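Local coordinates for Atu0111 protein (Agrobacterium tumefaciens, PDB 2FSQ) that is of unknown function but, as a member of the 2H clan, is probably related to the 2H phosphoesterases, at residues 57-62 with 181-186; 63-68 with 202-207; 83-88 with 129-134. All blocks are in the same frame, centred on the assembly; numbering follows the deposited sequence.

Contact 1: 57-62 with 181-186. With ACY (acetic acid), chain B.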
loop_
_atom_site.group_PDB
_atom_site.type_symbol
_atom_site.label_atom_id
_atom_site.label_comp_id
_atom_site.label_asym_id
_atom_site.label_seq_id
_atom_site.Cartn_x
_atom_site.Cartn_y
_atom_site.Cartn_z
ATOM N N SER A 57 -9.520 -3.892 13.969
ATOM C CA SER A 57 -10.968 -4.072 13.957
ATOM C C SER A 57 -11.708 -2.925 13.281
ATOM O O SER A 57 -12.670 -3.139 12.535
ATOM C CB SER A 57 -11.490 -4.295 15.384
ATOM O OG SER A 57 -10.991 -5.521 15.896
ATOM N N ALA A 58 -11.254 -1.695 13.528
ATOM C CA ALA A 58 -11.861 -0.534 12.892
ATOM C C ALA A 58 -11.707 -0.607 11.360
ATOM O O ALA A 58 -12.666 -0.347 10.603
ATOM C CB ALA A 58 -11.243 0.746 13.429
ATOM N N ILE A 59 -10.509 -0.977 10.907
ATOM C CA ILE A 59 -10.231 -1.020 9.474
ATOM C C ILE A 59 -11.028 -2.147 8.818
ATOM O O ILE A 59 -11.567 -1.973 7.711
ATOM C CB ILE A 59 -8.718 -1.170 9.210
ATOM C CG1 ILE A 59 -8.016 0.144 9.607
ATOM C CG2 ILE A 59 -8.466 -1.516 7.734
ATOM C CD1 ILE A 59 -6.493 0.070 9.635
ATOM N N VAL A 60 -11.151 -3.259 9.532
ATOM C CA VAL A 60 -11.916 -4.396 9.035
ATOM C C VAL A 60 -13.399 -4.025 8.894
ATOM O O VAL A 60 -14.052 -4.440 7.939
ATOM C CB VAL A 60 -11.681 -5.649 9.884
ATOM C CG1 VAL A 60 -12.659 -6.767 9.505
ATOM C CG2 VAL A 60 -10.245 -6.153 9.699
ATOM N N SER A 61 -13.923 -3.209 9.810
ATOM C CA SER A 61 -15.296 -2.704 9.672
ATOM C C SER A 61 -15.491 -1.828 8.437
ATOM O O SER A 61 -16.501 -1.939 7.739
ATOM C CB SER A 61 -15.727 -1.944 10.926
ATOM O OG SER A 61 -15.910 -2.832 12.007
ATOM N N THR A 62 -14.522 -0.953 8.174
ATOM C CA THR A 62 -14.553 -0.109 6.978
ATOM C C THR A 62 -14.558 -0.999 5.732
ATOM O O THR A 62 -15.371 -0.827 4.825
ATOM C CB THR A 62 -13.331 0.840 6.952
ATOM O OG1 THR A 62 -13.287 1.599 8.175
ATOM C CG2 THR A 62 -13.359 1.769 5.731
ATOM N N ILE A 181 -3.006 2.634 2.984
ATOM C CA ILE A 181 -3.225 1.207 3.190
ATOM C C ILE A 181 -4.187 0.725 2.106
ATOM O O ILE A 181 -5.294 1.236 1.960
ATOM C CB ILE A 181 -3.799 0.923 4.590
ATOM C CG1 ILE A 181 -2.711 1.212 5.626
ATOM C CG2 ILE A 181 -4.283 -0.522 4.684
ATOM C CD1 ILE A 181 -3.124 1.014 7.071
ATOM N N THR A 182 -3.745 -0.255 1.337
ATOM C CA THR A 182 -4.576 -0.819 0.285
ATOM C C THR A 182 -5.587 -1.791 0.895
ATOM O O THR A 182 -5.218 -2.704 1.623
ATOM C CB THR A 182 -3.676 -1.538 -0.720
ATOM O OG1 THR A 182 -2.839 -0.558 -1.350
ATOM C CG2 THR A 182 -4.515 -2.294 -1.786
ATOM N N LEU A 183 -6.862 -1.554 0.603
ATOM C CA LEU A 183 -7.903 -2.524 0.915
ATOM C C LEU A 183 -8.255 -3.352 -0.326
ATOM O O LEU A 183 -8.664 -4.504 -0.202
ATOM C CB LEU A 183 -9.164 -1.828 1.442
ATOM C CG LEU A 183 -9.002 -1.109 2.785
ATOM C CD1 LEU A 183 -10.320 -0.482 3.169
ATOM C CD2 LEU A 183 -8.523 -2.058 3.877
ATOM N N SER A 184 -8.108 -2.765 -1.515
ATOM C CA SER A 184 -8.501 -3.478 -2.736
ATOM C C SER A 184 -7.792 -2.900 -3.939
ATOM O O SER A 184 -7.202 -1.816 -3.871
ATOM C CB SER A 184 -10.017 -3.389 -2.972
ATOM O OG SER A 184 -10.388 -2.126 -3.482
ATOM N N TYR A 185 -7.895 -3.626 -5.048
ATOM C CA TYR A 185 -7.496 -3.120 -6.354
ATOM C C TYR A 185 -8.724 -3.000 -7.235
ATOM O O TYR A 185 -9.602 -3.865 -7.202
ATOM C CB TYR A 185 -6.500 -4.076 -7.008
ATOM C CG TYR A 185 -5.129 -3.993 -6.401
ATOM C CD1 TYR A 185 -4.146 -3.190 -6.987
ATOM C CD2 TYR A 185 -4.818 -4.667 -5.224
ATOM C CE1 TYR A 185 -2.895 -3.073 -6.421
ATOM C CE2 TYR A 185 -3.548 -4.556 -4.648
ATOM C CZ TYR A 185 -2.603 -3.749 -5.255
ATOM O OH TYR A 185 -1.353 -3.638 -4.712
ATOM N N ILE A 186 -8.752 -1.971 -8.069
ATOM C CA ILE A 186 -9.830 -1.833 -9.050
ATOM C C ILE A 186 -9.605 -2.856 -10.172
ATOM O O ILE A 186 -8.558 -2.846 -10.827
ATOM C CB ILE A 186 -9.854 -0.428 -9.675
ATOM C CG1 ILE A 186 -9.828 0.652 -8.589
ATOM C CG2 ILE A 186 -11.038 -0.291 -10.644
ATOM C CD1 ILE A 186 -11.065 0.723 -7.779
HETATM C C ACY B . 0.569 -0.606 -1.772
HETATM O O ACY B . -0.119 -1.459 -1.149
HETATM O OXT ACY B . 1.679 -0.164 -1.373
HETATM C CH3 ACY B . 0.010 -0.034 -3.045
#

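Contact 2: 63-68 with 202-207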
loop_
_atom_site.group_PDB
_atom_site.type_symbol
_atom_site.label_atom_id
_atom_site.label_comp_id
_atom_site.label_asym_id
_atom_site.label_seq_id
_atom_site.Cartn_x
_atom_site.Cartn_y
_atom_site.Cartn_z
ATOM N N ARG A 63 -13.639 -1.955 5.718
ATOM C CA ARG A 63 -13.506 -2.930 4.643
ATOM C C ARG A 63 -14.815 -3.706 4.389
ATOM O O ARG A 63 -15.212 -3.890 3.228
ATOM C CB ARG A 63 -12.357 -3.877 4.983
ATOM C CG ARG A 63 -12.038 -4.940 3.945
ATOM C CD ARG A 63 -10.915 -5.788 4.492
ATOM N NE ARG A 63 -10.504 -6.877 3.601
ATOM C CZ ARG A 63 -11.118 -8.050 3.490
ATOM N NH1 ARG A 63 -12.197 -8.323 4.230
ATOM N NH2 ARG A 63 -10.643 -8.957 2.629
ATOM N N GLN A 64 -15.566 -4.004 5.451
ATOM C CA GLN A 64 -16.900 -4.618 5.297
ATOM C C GLN A 64 -17.954 -3.713 4.651
ATOM O O GLN A 64 -18.755 -4.179 3.833
ATOM C CB GLN A 64 -17.416 -5.180 6.626
ATOM C CG GLN A 64 -18.747 -5.954 6.527
ATOM C CD GLN A 64 -18.746 -7.100 5.518
ATOM O OE1 GLN A 64 -17.936 -8.014 5.603
ATOM N NE2 GLN A 64 -19.689 -7.067 4.572
ATOM N N ARG A 65 -17.947 -2.422 4.995
ATOM C CA ARG A 65 -18.845 -1.487 4.349
ATOM C C ARG A 65 -18.574 -1.473 2.853
ATOM O O ARG A 65 -19.504 -1.289 2.058
ATOM C CB ARG A 65 -18.696 -0.092 4.929
ATOM C CG ARG A 65 -19.890 0.787 4.675
ATOM C CD ARG A 65 -21.169 0.186 5.246
ATOM N NE ARG A 65 -22.231 1.177 5.318
ATOM C CZ ARG A 65 -22.953 1.619 4.289
ATOM N NH1 ARG A 65 -22.745 1.187 3.047
ATOM N NH2 ARG A 65 -23.889 2.523 4.512
ATOM N N PHE A 66 -17.298 -1.650 2.476
ATOM C CA PHE A 66 -16.956 -1.682 1.051
ATOM C C PHE A 66 -17.484 -2.977 0.413
ATOM O O PHE A 66 -18.080 -2.945 -0.672
ATOM C CB PHE A 66 -15.438 -1.675 0.836
ATOM C CG PHE A 66 -14.752 -0.338 1.052
ATOM C CD1 PHE A 66 -15.244 0.642 1.914
ATOM C CD2 PHE A 66 -13.528 -0.118 0.433
ATOM C CE1 PHE A 66 -14.548 1.849 2.091
ATOM C CE2 PHE A 66 -12.829 1.054 0.615
ATOM C CZ PHE A 66 -13.328 2.043 1.445
ATOM N N LEU A 67 -17.270 -4.110 1.087
ATOM C CA LEU A 67 -17.772 -5.399 0.600
ATOM C C LEU A 67 -19.304 -5.398 0.478
ATOM O O LEU A 67 -19.861 -6.077 -0.401
ATOM C CB LEU A 67 -17.291 -6.533 1.510
ATOM C CG LEU A 67 -15.809 -6.925 1.374
ATOM C CD1 LEU A 67 -15.270 -7.695 2.582
ATOM C CD2 LEU A 67 -15.604 -7.746 0.106
ATOM N N ASP A 68 -19.990 -4.608 1.306
ATOM C CA ASP A 68 -21.469 -4.538 1.252
ATOM C C ASP A 68 -21.974 -3.991 -0.070
ATOM O O ASP A 68 -23.125 -4.232 -0.425
ATOM C CB ASP A 68 -22.051 -3.641 2.357
ATOM C CG ASP A 68 -21.949 -4.243 3.755
ATOM O OD1 ASP A 68 -21.713 -5.460 3.906
ATOM O OD2 ASP A 68 -22.110 -3.460 4.723
ATOM N N LEU A 202 -18.231 6.657 1.694
ATOM C CA LEU A 202 -16.811 6.919 2.022
ATOM C C LEU A 202 -16.714 8.046 3.056
ATOM O O LEU A 202 -15.912 7.988 3.978
ATOM C CB LEU A 202 -16.016 7.275 0.765
ATOM C CG LEU A 202 -15.864 6.093 -0.201
ATOM C CD1 LEU A 202 -15.443 6.565 -1.589
ATOM C CD2 LEU A 202 -14.867 5.070 0.325
ATOM N N ASP A 203 -17.580 9.048 2.915
ATOM C CA ASP A 203 -17.591 10.177 3.847
ATOM C C ASP A 203 -17.960 9.684 5.237
ATOM O O ASP A 203 -17.286 9.995 6.232
ATOM C CB ASP A 203 -18.601 11.240 3.398
ATOM C CG ASP A 203 -18.139 12.036 2.190
ATOM O OD1 ASP A 203 -16.947 11.949 1.819
ATOM O OD2 ASP A 203 -18.994 12.743 1.597
ATOM N N GLU A 204 -19.019 8.891 5.309
ATOM C CA GLU A 204 -19.526 8.415 6.591
ATOM C C GLU A 204 -18.483 7.494 7.245
ATOM O O GLU A 204 -18.192 7.614 8.439
ATOM C CB GLU A 204 -20.872 7.696 6.391
ATOM C CG GLU A 204 -21.534 7.175 7.660
ATOM C CD GLU A 204 -22.933 6.664 7.408
ATOM O OE1 GLU A 204 -23.849 7.509 7.295
ATOM O OE2 GLU A 204 -23.113 5.424 7.357
ATOM N N GLU A 205 -17.897 6.590 6.455
ATOM C CA GLU A 205 -16.929 5.629 6.998
ATOM C C GLU A 205 -15.603 6.252 7.387
ATOM O O GLU A 205 -14.972 5.801 8.339
ATOM C CB GLU A 205 -16.696 4.439 6.054
ATOM C CG GLU A 205 -17.957 3.587 5.834
ATOM C CD GLU A 205 -18.552 2.995 7.108
ATOM O OE1 GLU A 205 -17.788 2.480 7.956
ATOM O OE2 GLU A 205 -19.806 3.028 7.230
ATOM N N LEU A 206 -15.191 7.288 6.661
ATOM C CA LEU A 206 -13.968 8.017 7.024
ATOM C C LEU A 206 -14.101 8.619 8.412
ATOM O O LEU A 206 -13.191 8.479 9.238
ATOM C CB LEU A 206 -13.620 9.099 6.005
ATOM C CG LEU A 206 -12.453 10.020 6.412
ATOM C CD1 LEU A 206 -11.131 9.255 6.585
ATOM C CD2 LEU A 206 -12.305 11.168 5.410
ATOM N N GLU A 207 -15.231 9.272 8.680
ATOM C CA GLU A 207 -15.383 9.901 9.993
ATOM C C GLU A 207 -15.499 8.861 11.111
ATOM O O GLU A 207 -14.959 9.064 12.202
ATOM C CB GLU A 207 -16.499 10.956 10.019
ATOM C CG GLU A 207 -17.907 10.496 9.665
ATOM C CD GLU A 207 -18.998 11.486 10.116
ATOM O OE1 GLU A 207 -18.662 12.536 10.722
ATOM O OE2 GLU A 207 -20.196 11.217 9.861
#

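Contact 3: 83-88 with 129-134. With ACY (acetic acid), chain B.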
loop_
_atom_site.group_PDB
_atom_site.type_symbol
_atom_site.label_atom_id
_atom_site.label_comp_id
_atom_site.label_asym_id
_atom_site.label_seq_id
_atom_site.Cartn_x
_atom_site.Cartn_y
_atom_site.Cartn_z
ATOM N N LEU A 83 -2.874 -6.723 5.430
ATOM C CA LEU A 83 -3.000 -5.266 5.467
ATOM C C LEU A 83 -1.744 -4.605 6.004
ATOM O O LEU A 83 -1.172 -5.027 7.013
ATOM C CB LEU A 83 -4.222 -4.846 6.284
ATOM C CG LEU A 83 -5.581 -5.235 5.680
ATOM C CD1 LEU A 83 -6.753 -4.938 6.638
ATOM C CD2 LEU A 83 -5.834 -4.617 4.288
ATOM N N HIS A 84 -1.302 -3.563 5.302
ATOM C CA HIS A 84 -0.052 -2.914 5.656
ATOM C C HIS A 84 0.004 -1.540 5.040
ATOM O O HIS A 84 -0.694 -1.261 4.064
ATOM C CB HIS A 84 1.148 -3.707 5.093
ATOM C CG HIS A 84 1.093 -3.887 3.606
ATOM N ND1 HIS A 84 1.797 -3.111 2.703
ATOM C CD2 HIS A 84 0.408 -4.790 2.869
ATOM C CE1 HIS A 84 1.518 -3.515 1.471
ATOM N NE2 HIS A 84 0.683 -4.537 1.549
HETATM N N MSE A 85 0.841 -0.689 5.614
HETATM C CA MSE A 85 1.219 0.550 4.956
HETATM C C MSE A 85 2.639 0.362 4.436
HETATM O O MSE A 85 3.565 0.141 5.214
HETATM C CB MSE A 85 1.209 1.733 5.930
HETATM C CG MSE A 85 1.541 3.030 5.201
HETATM SE SE MSE A 85 1.763 4.526 6.466
HETATM C CE MSE A 85 3.622 4.183 6.920
ATOM N N THR A 86 2.837 0.488 3.126
ATOM C CA THR A 86 4.202 0.458 2.576
ATOM C C THR A 86 4.957 1.717 3.021
ATOM O O THR A 86 4.412 2.825 3.029
ATOM C CB THR A 86 4.142 0.352 1.056
ATOM O OG1 THR A 86 3.466 -0.866 0.738
ATOM C CG2 THR A 86 5.545 0.334 0.417
ATOM N N VAL A 87 6.194 1.509 3.469
ATOM C CA VAL A 87 7.073 2.622 3.826
ATOM C C VAL A 87 7.999 2.934 2.648
ATOM O O VAL A 87 8.192 4.091 2.300
ATOM C CB VAL A 87 7.913 2.290 5.065
ATOM C CG1 VAL A 87 8.869 3.434 5.427
ATOM C CG2 VAL A 87 6.980 1.996 6.245
ATOM N N PHE A 88 8.553 1.894 2.023
ATOM C CA PHE A 88 9.430 2.083 0.855
ATOM C C PHE A 88 9.336 0.853 -0.024
ATOM O O PHE A 88 9.608 -0.252 0.445
ATOM C CB PHE A 88 10.881 2.309 1.312
ATOM C CG PHE A 88 11.800 2.716 0.199
ATOM C CD1 PHE A 88 11.975 4.052 -0.107
ATOM C CD2 PHE A 88 12.504 1.761 -0.540
ATOM C CE1 PHE A 88 12.829 4.452 -1.132
ATOM C CE2 PHE A 88 13.354 2.151 -1.584
ATOM C CZ PHE A 88 13.536 3.487 -1.859
ATOM N N PRO A 129 13.781 7.417 14.721
ATOM C CA PRO A 129 12.667 7.570 15.645
ATOM C C PRO A 129 11.364 6.963 15.135
ATOM O O PRO A 129 11.106 6.911 13.915
ATOM C CB PRO A 129 12.525 9.093 15.770
ATOM C CG PRO A 129 13.843 9.657 15.340
ATOM C CD PRO A 129 14.295 8.723 14.259
ATOM N N ALA A 130 10.530 6.538 16.072
ATOM C CA ALA A 130 9.202 6.054 15.737
ATOM C C ALA A 130 8.339 7.190 15.227
ATOM O O ALA A 130 8.558 8.366 15.540
ATOM C CB ALA A 130 8.551 5.431 16.966
ATOM N N PHE A 131 7.353 6.820 14.418
ATOM C CA PHE A 131 6.387 7.769 13.886
ATOM C C PHE A 131 4.977 7.224 14.066
ATOM O O PHE A 131 4.774 6.009 14.165
ATOM C CB PHE A 131 6.668 8.057 12.404
ATOM C CG PHE A 131 6.760 6.813 11.538
ATOM C CD1 PHE A 131 5.616 6.229 10.979
ATOM C CD2 PHE A 131 8.000 6.234 11.272
ATOM C CE1 PHE A 131 5.723 5.082 10.159
ATOM C CE2 PHE A 131 8.111 5.109 10.463
ATOM C CZ PHE A 131 6.967 4.526 9.916
ATOM N N ASN A 132 4.021 8.144 14.118
ATOM C CA ASN A 132 2.611 7.827 14.187
ATOM C C ASN A 132 1.924 8.371 12.945
ATOM O O ASN A 132 2.250 9.469 12.499
ATOM C CB ASN A 132 2.011 8.526 15.403
ATOM C CG ASN A 132 2.606 8.043 16.697
ATOM O OD1 ASN A 132 2.579 6.851 16.986
ATOM N ND2 ASN A 132 3.147 8.969 17.489
HETATM N N MSE A 133 1.002 7.589 12.384
HETATM C CA MSE A 133 0.265 7.967 11.182
HETATM C C MSE A 133 -1.225 8.022 11.493
HETATM O O MSE A 133 -1.696 7.347 12.428
HETATM C CB MSE A 133 0.511 6.955 10.047
HETATM C CG MSE A 133 1.981 6.646 9.770
HETATM SE SE MSE A 133 2.965 8.155 9.020
HETATM C CE MSE A 133 2.188 8.272 7.237
ATOM N N ARG A 134 -1.965 8.797 10.714
ATOM C CA ARG A 134 -3.428 8.901 10.846
ATOM C C ARG A 134 -4.052 8.828 9.465
ATOM O O ARG A 134 -3.409 9.166 8.455
ATOM C CB ARG A 134 -3.876 10.188 11.551
ATOM C CG ARG A 134 -3.483 11.440 10.846
ATOM C CD ARG A 134 -3.938 12.591 11.712
ATOM N NE ARG A 134 -3.375 13.864 11.292
ATOM C CZ ARG A 134 -4.053 14.753 10.586
ATOM N NH1 ARG A 134 -5.299 14.480 10.201
ATOM N NH2 ARG A 134 -3.481 15.896 10.252
HETATM C C ACY B . 0.569 -0.606 -1.772
HETATM O O ACY B . -0.119 -1.459 -1.149
HETATM O OXT ACY B . 1.679 -0.164 -1.373
HETATM C CH3 ACY B . 0.010 -0.034 -3.045
#

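Contact 1: 57-62 with 181-186
Ile59, on the inner face of helix 54-67, meets Leu183 and Ile181 just where strand 179-182 gives way to strand 184-186. The Ile59 and Leu183 side chains cross obliquely, with Ile59 CG2 3.9 Å from Leu183 CD2, a close methyl-to-methyl touch. The two branches of Ile59 divide the work. CG2 lies anti to the backbone N and bears on Leu183, while the CG1 arm stands beside that N (chi1 -70°) and, stretched out straight, carries its end methyl over to Ile181. There CD1 of Ile59 and CD1 of Ile181 are 4.3 Å apart, a looser touch between two extended arms. A beta-branched residue suits this place because it offers two methyls to two different neighbours from one helical position. Leu49, Met143 and Leu209 also pack on Ile59. Both Ile181 and Leu183 direct their CB atoms at the helix, whereas the intervening Thr182 faces the other way, and its OG1 donates a hydrogen bond to O of the bound acetic acid at 2.9 Å. Thr182 closes what reads as the second His-x-Thr motif of a 2H protein. The chemistry is thus two-sided: with no hydrogen bond between the segments, the helix face is held by dispersion and by exclusion of water, while the alternate residue turns its hydroxyl to a small carboxylic acid or its anion, probably from the crystallisation liquor.

Contact 2: 63-68 with 202-207
A pair of nearly antiparallel helices, 54-67 and 195-212, packs here through Arg65 and Phe66 on one and Leu202, Glu204 and Glu205 on the other. Their local axes approach to 10.8 Å and make 163°; residues late in the first helix lie beside those midway along the second. Phe66 and Leu202 form the apolar end. Leu202 CD2 comes to 3.6 Å from Phe66 CZ, the outer tip of the ring, and the two side chains cross at about a right angle. The CB atoms of both residues point past the opposite helix, and only the length of their side chains brings the ends together, which is why large apolar residues fit. Met201 and Phe77 add to the packing on Phe66. Arg65, modelled in two conformations, makes the polar end; in the one described, its chain bends at chi2 (58°) and lies across Glu205, with Arg65 CG 3.4 Å from Glu205 OE2. In this conformer a long salt bridge of 3.6 Å joins Arg65 NE to the same OE2. Because the oxygen sits well out of the guanidinium plane, no N-H points at it and only the charges attract; the guanidinium and carboxylate planes are 51° apart. Farther out, Glu204 OE2 lies 4.1 Å from Arg65 NH2, beyond salt-bridge range. Glu205 is buried, and its carboxylate lies against the aliphatic part of Arg65. In this conformer, at least, the attraction is electrostatic and undirected, and it would tend to favour a charged Glu205, while Phe66 and Leu202 add apolar packing that does not depend on charge.

Contact 3: 83-88 with 129-134
Met85 and Met133, both selenomethionine in this crystal, form the tight part of the contact between strand 84-92 and the start of strand 133-139. Their side chains cross at about a right angle, with Met85 SE 3.8 Å from Met133 CE and 3.9 Å from Met133 CG. Met85 runs out straight from the backbone, CG anti to N (chi1 -177°), then bends at chi3 so that its methyl turns to Phe131, where CE is 4.0 Å from Phe131 CE1. Long, unbranched and flexible, methionine suits a place where Met85 CA and Met133 CA stand 9.7 Å apart and the backbones share no hydrogen bond. Phe179 packs on both methionines. Packing slackens toward Val87, whose CG2 is 4.5 Å from Phe131 CZ; here Val87 and Phe88 both face Val45 in a classic beta bulge. Trp159 meets the Phe131 ring edge-to-face, but the chain around it, Pro129, Ala130 and Asn132, is exposed to solvent. On the opposite side of the strand from Met85, Thr86 OG1 donates a hydrogen bond to OXT of the bound acetic acid at 2.9 Å and lies in the plane of the His84 ring at its edge. His84 to Thr86 is consistent with the first His-x-Thr motif of a 2H protein. Its middle residue thus provides soft, polarisable packing for the core, while Thr86 binds the ligand through its hydroxyl and the His84 ring lies close by, CE1 being its nearest atom.

In the fold
From the N terminus, helix 54-67 supplies the first half of contact 1 and then of contact 2. Contact 1 closes a loop of 118 residues at the junction of strands 179-182 and 184-186; contact 2, starting later and ending later on helix 195-212, crosses it. Contact 3 closes a much shorter loop, 40 residues, lying wholly within both. Contacts 1 and 2 join directly where Leu183 packs on Phe66, and contacts 1 and 3 where Ile181 and Leu183 meet residues 83-85. Helix pair, three-stranded sheet and four-stranded sheet are thereby tied together, with Thr86 and Thr182 holding one acetic acid molecule between the two sheets.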